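Local coordinates for hypothetical protein (Streptococcus pneumoniae, PDB 2HIY), which is of unknown function but belongs to the DUF1697 family of conserved bacterial proteins, at residues 27-30 against 31-35; 53-56 against 57-60. One frame throughout, in Å; residues are numbered along the deposited sequence.

Interaction 1. Residues 27-30 against 31-35; sequences LRQE and LTNLG
Leu-31 overlaps Leu-27 one turn earlier in helix 24-34. The two side chains meet at a slant, with Leu-31 CD1 3.9 Å from Leu-27 CG. The two leucines differ in their first torsion. Leu-27 places CG opposite its own N (chi1 -176°), while Leu-31 places CG opposite its carbonyl carbon (chi1 -66°). That second torsion brings Leu-31 CG close to the carbonyl oxygen one turn back, 3.3 Å from Leu-27 O. Both leucines are buried and also touch Phe-66 of helix 56-70 and Ile-48 of strand 47-52.

Polar residues flank this apolar strip. Arg-28 O accepts two bonds from one residue, from Thr-32 N at 3.0 Å and from Thr-32 OG1 at 2.8 Å. The two donors reach it from opposite faces of the carbonyl plane. The side chains of Arg-28 and Thr-32 both lie against Val-39 of strand 39-41. Gln-29 brings NE2 to 3.1 Å from Asn-33 OD1, with the two amide planes 25° apart. The polar ends of Arg-28 and Glu-30 bond to Ser-41 and Tyr-71, and Arg-28 also forms a salt bridge with Glu-61 of the second subunit.

Gly-35 ends the helix in a Schellman motif with positive phi, and Gly-35 N bonds to Thr-32 O at 3.0 Å. The helix is thus amphipathic: Leu-27 and Leu-31 face the core, and the Thr-32 hydroxyl spends its proton on the helix's own backbone.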
loop_
_atom_site.group_PDB
_atom_site.type_symbol
_atom_site.label_atom_id
_atom_site.label_comp_id
_atom_site.label_asym_id
_atom_site.label_seq_id
_atom_site.Cartn_x
_atom_site.Cartn_y
_atom_site.Cartn_z
ATOM N N LEU D 27 -25.021 7.260 11.379
ATOM C CA LEU D 27 -25.464 6.066 12.078
ATOM C C LEU D 27 -26.099 6.421 13.442
ATOM O O LEU D 27 -27.135 5.847 13.807
ATOM C CB LEU D 27 -24.284 5.101 12.272
ATOM C CG LEU D 27 -24.661 3.759 12.907
ATOM C CD1 LEU D 27 -25.694 3.011 12.067
ATOM C CD2 LEU D 27 -23.433 2.895 13.127
ATOM N N ARG D 28 -25.479 7.303 14.224
ATOM C CA ARG D 28 -26.054 7.690 15.508
ATOM C C ARG D 28 -27.456 8.259 15.321
ATOM O O ARG D 28 -28.365 7.900 16.071
ATOM C CB ARG D 28 -25.141 8.669 16.280
ATOM C CG ARG D 28 -23.785 8.076 16.601
ATOM C CD ARG D 28 -23.059 8.941 17.656
ATOM N NE ARG D 28 -22.879 10.317 17.199
ATOM C CZ ARG D 28 -21.796 10.799 16.588
ATOM N NH1 ARG D 28 -20.748 10.022 16.342
ATOM N NH2 ARG D 28 -21.780 12.063 16.210
ATOM N N GLN D 29 -27.638 9.122 14.326
ATOM C CA GLN D 29 -28.968 9.699 14.063
ATOM C C GLN D 29 -29.957 8.619 13.633
ATOM O O GLN D 29 -31.115 8.598 14.088
ATOM C CB GLN D 29 -28.888 10.821 13.002
ATOM C CG GLN D 29 -30.259 11.310 12.471
ATOM C CD GLN D 29 -30.981 12.182 13.462
ATOM O OE1 GLN D 29 -30.747 13.392 13.515
ATOM N NE2 GLN D 29 -31.882 11.585 14.254
ATOM N N GLU D 30 -29.527 7.749 12.727
ATOM C CA GLU D 30 -30.401 6.678 12.245
ATOM C C GLU D 30 -30.826 5.711 13.360
ATOM O O GLU D 30 -31.996 5.323 13.447
ATOM C CB GLU D 30 -29.671 5.923 11.146
ATOM C CG GLU D 30 -29.528 6.754 9.881
ATOM C CD GLU D 30 -28.354 6.379 9.005
ATOM O OE1 GLU D 30 -27.616 5.401 9.283
ATOM O OE2 GLU D 30 -28.166 7.124 8.012
ATOM N N LEU D 31 -29.888 5.344 14.232
ATOM C CA LEU D 31 -30.252 4.458 15.354
ATOM C C LEU D 31 -31.143 5.166 16.366
ATOM O O LEU D 31 -31.983 4.543 17.009
ATOM C CB LEU D 31 -28.998 3.911 16.045
ATOM C CG LEU D 31 -28.168 2.977 15.154
ATOM C CD1 LEU D 31 -26.896 2.558 15.906
ATOM C CD2 LEU D 31 -28.979 1.747 14.724
ATOM N N THR D 32 -30.990 6.475 16.509
ATOM C CA THR D 32 -31.873 7.264 17.368
ATOM C C THR D 32 -33.278 7.228 16.766
ATOM O O THR D 32 -34.273 7.011 17.483
ATOM C CB THR D 32 -31.343 8.715 17.535
ATOM O OG1 THR D 32 -30.043 8.677 18.122
ATOM C CG2 THR D 32 -32.236 9.535 18.463
ATOM N N ASN D 33 -33.375 7.417 15.452
ATOM C CA ASN D 33 -34.683 7.321 14.788
ATOM C C ASN D 33 -35.290 5.928 14.913
ATOM O O ASN D 33 -36.523 5.795 14.984
ATOM C CB ASN D 33 -34.525 7.686 13.316
ATOM C CG ASN D 33 -34.283 9.169 13.112
ATOM O OD1 ASN D 33 -34.494 9.979 14.022
ATOM N ND2 ASN D 33 -33.844 9.536 11.898
ATOM N N LEU D 34 -34.445 4.901 14.917
ATOM C CA LEU D 34 -34.868 3.507 15.097
ATOM C C LEU D 34 -35.456 3.280 16.490
ATOM O O LEU D 34 -36.159 2.278 16.713
ATOM C CB LEU D 34 -33.697 2.556 14.824
ATOM C CG LEU D 34 -33.939 1.040 14.760
ATOM C CD1 LEU D 34 -34.858 0.651 13.590
ATOM C CD2 LEU D 34 -32.623 0.310 14.676
ATOM N N GLY D 35 -35.172 4.174 17.432
ATOM C CA GLY D 35 -35.712 4.071 18.785
ATOM C C GLY D 35 -34.698 3.740 19.882
ATOM O O GLY D 35 -35.079 3.518 21.042
#

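Interaction 2. Residues 53-56 against 57-60; sequences IDSK and AQLV
Ser-55 and Gln-58 make the capping bond that starts helix 56-70. Ser-55 is the N-cap, and its OG accepts from Gln-58 N at 3.1 Å, with an N-H...O angle of 156°. The hydroxyl sits between the backbone N and the carbonyl carbon of Ser-55 (chi1 70°), which turns OG toward the first turn of the helix. OG therefore satisfies an amide that has no earlier helical carbonyl to pair with. Asp-54 adds a side-chain bond just ahead of the cap. Its OD1 takes Ser-55 N at 2.9 Å, and the donor lies above the carboxylate plane. The Asp-54 carboxylate also lies near the Gln-58 side chain, with OD1 3.6 Å from Gln-58 CB.

Backbone bonds continue the turn. Leu-59 N gives to Ser-55 O, and Val-60 N gives to Lys-56 O, both at 2.9 Å. Leu-59 CG also comes close to a backbone oxygen, 3.4 Å from Ser-55 O.

Apolar contacts are looser. Leu-59 CD2 comes within 4.0 Å of Asp-54 CB. Val-60 CG2 lies 4.2 Å from Lys-56 CG, where the two side chains cross at a slant.

The extended chain of Lys-56 carries NZ away to Leu-79 O and to a salt bridge with Glu-110. Leu-59 packs on Phe-50 and Ser-52, so this first turn joins helix 56-70 to strand 47-52, the strand that leads into it.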
loop_
_atom_site.group_PDB
_atom_site.type_symbol
_atom_site.label_atom_id
_atom_site.label_comp_id
_atom_site.label_asym_id
_atom_site.label_seq_id
_atom_site.Cartn_x
_atom_site.Cartn_y
_atom_site.Cartn_z
ATOM N N ILE D 53 -34.722 -0.363 26.829
ATOM C CA ILE D 53 -35.464 -1.270 27.684
ATOM C C ILE D 53 -36.151 -2.362 26.856
ATOM O O ILE D 53 -36.780 -3.260 27.412
ATOM C CB ILE D 53 -36.487 -0.455 28.537
ATOM C CG1 ILE D 53 -36.983 -1.241 29.756
ATOM C CG2 ILE D 53 -37.638 0.028 27.691
ATOM C CD1 ILE D 53 -37.656 -0.349 30.797
ATOM N N ASP D 54 -36.003 -2.325 25.533
ATOM C CA ASP D 54 -36.614 -3.336 24.679
ATOM C C ASP D 54 -35.937 -4.696 24.938
ATOM O O ASP D 54 -34.788 -4.741 25.403
ATOM C CB ASP D 54 -36.450 -2.934 23.215
ATOM C CG ASP D 54 -37.541 -3.501 22.313
ATOM O OD1 ASP D 54 -38.364 -4.337 22.763
ATOM O OD2 ASP D 54 -37.548 -3.121 21.124
ATOM N N SER D 55 -36.624 -5.796 24.622
ATOM C CA SER D 55 -36.031 -7.126 24.839
ATOM C C SER D 55 -34.852 -7.295 23.906
ATOM O O SER D 55 -34.818 -6.721 22.823
ATOM C CB SER D 55 -37.036 -8.230 24.577
ATOM O OG SER D 55 -37.334 -8.333 23.206
ATOM N N LYS D 56 -33.855 -8.053 24.346
ATOM C CA LYS D 56 -32.701 -8.278 23.477
ATOM C C LYS D 56 -33.106 -8.921 22.159
ATOM O O LYS D 56 -32.577 -8.555 21.126
ATOM C CB LYS D 56 -31.634 -9.104 24.169
ATOM C CG LYS D 56 -30.378 -9.146 23.305
ATOM C CD LYS D 56 -29.245 -9.739 24.010
ATOM C CE LYS D 56 -28.034 -9.675 23.061
ATOM N NZ LYS D 56 -26.929 -10.413 23.650
ATOM N N ALA D 57 -34.065 -9.847 22.183
ATOM C CA ALA D 57 -34.534 -10.501 20.959
ATOM C C ALA D 57 -35.102 -9.509 19.960
ATOM O O ALA D 57 -34.827 -9.606 18.760
ATOM C CB ALA D 57 -35.543 -11.586 21.288
ATOM N N GLN D 58 -35.868 -8.546 20.460
ATOM C CA GLN D 58 -36.406 -7.522 19.581
ATOM C C GLN D 58 -35.333 -6.556 19.104
ATOM O O GLN D 58 -35.384 -6.111 17.953
ATOM C CB GLN D 58 -37.586 -6.784 20.219
ATOM C CG GLN D 58 -38.854 -7.659 20.199
ATOM C CD GLN D 58 -40.090 -7.055 20.850
ATOM O OE1 GLN D 58 -40.054 -5.982 21.466
ATOM N NE2 GLN D 58 -41.207 -7.760 20.714
ATOM N N LEU D 59 -34.356 -6.250 19.969
ATOM C CA LEU D 59 -33.239 -5.400 19.543
ATOM C C LEU D 59 -32.452 -6.047 18.406
ATOM O O LEU D 59 -32.091 -5.397 17.435
ATOM C CB LEU D 59 -32.297 -5.070 20.709
ATOM C CG LEU D 59 -32.873 -4.099 21.741
ATOM C CD1 LEU D 59 -31.965 -4.072 22.928
ATOM C CD2 LEU D 59 -33.007 -2.701 21.165
ATOM N N VAL D 60 -32.163 -7.338 18.551
ATOM C CA VAL D 60 -31.435 -8.064 17.506
ATOM C C VAL D 60 -32.224 -8.081 16.192
ATOM O O VAL D 60 -31.660 -7.848 15.119
ATOM C CB VAL D 60 -31.093 -9.492 17.985
ATOM C CG1 VAL D 60 -30.500 -10.339 16.837
ATOM C CG2 VAL D 60 -30.102 -9.431 19.149
#

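Interaction 1 comes first along the chain and covers the C-terminal end of helix 24-34. Interaction 2 follows at the start of helix 56-70. Strands 39-41 and 47-52, neighbours in one antiparallel four-stranded sheet, lie between them in sequence. The two centres are 15 Å apart, and the nearest atoms are about 6 Å apart, so the contacts do not touch. Both helices pack against strand 47-52, and Leu-36 meets a leucine from each contact. Lys-62 of helix 56-70 also bonds to Leu-34 O. The end of one helix and the start of the next, both in the DUF1697 region, are thus held against one sheet and tied to each other.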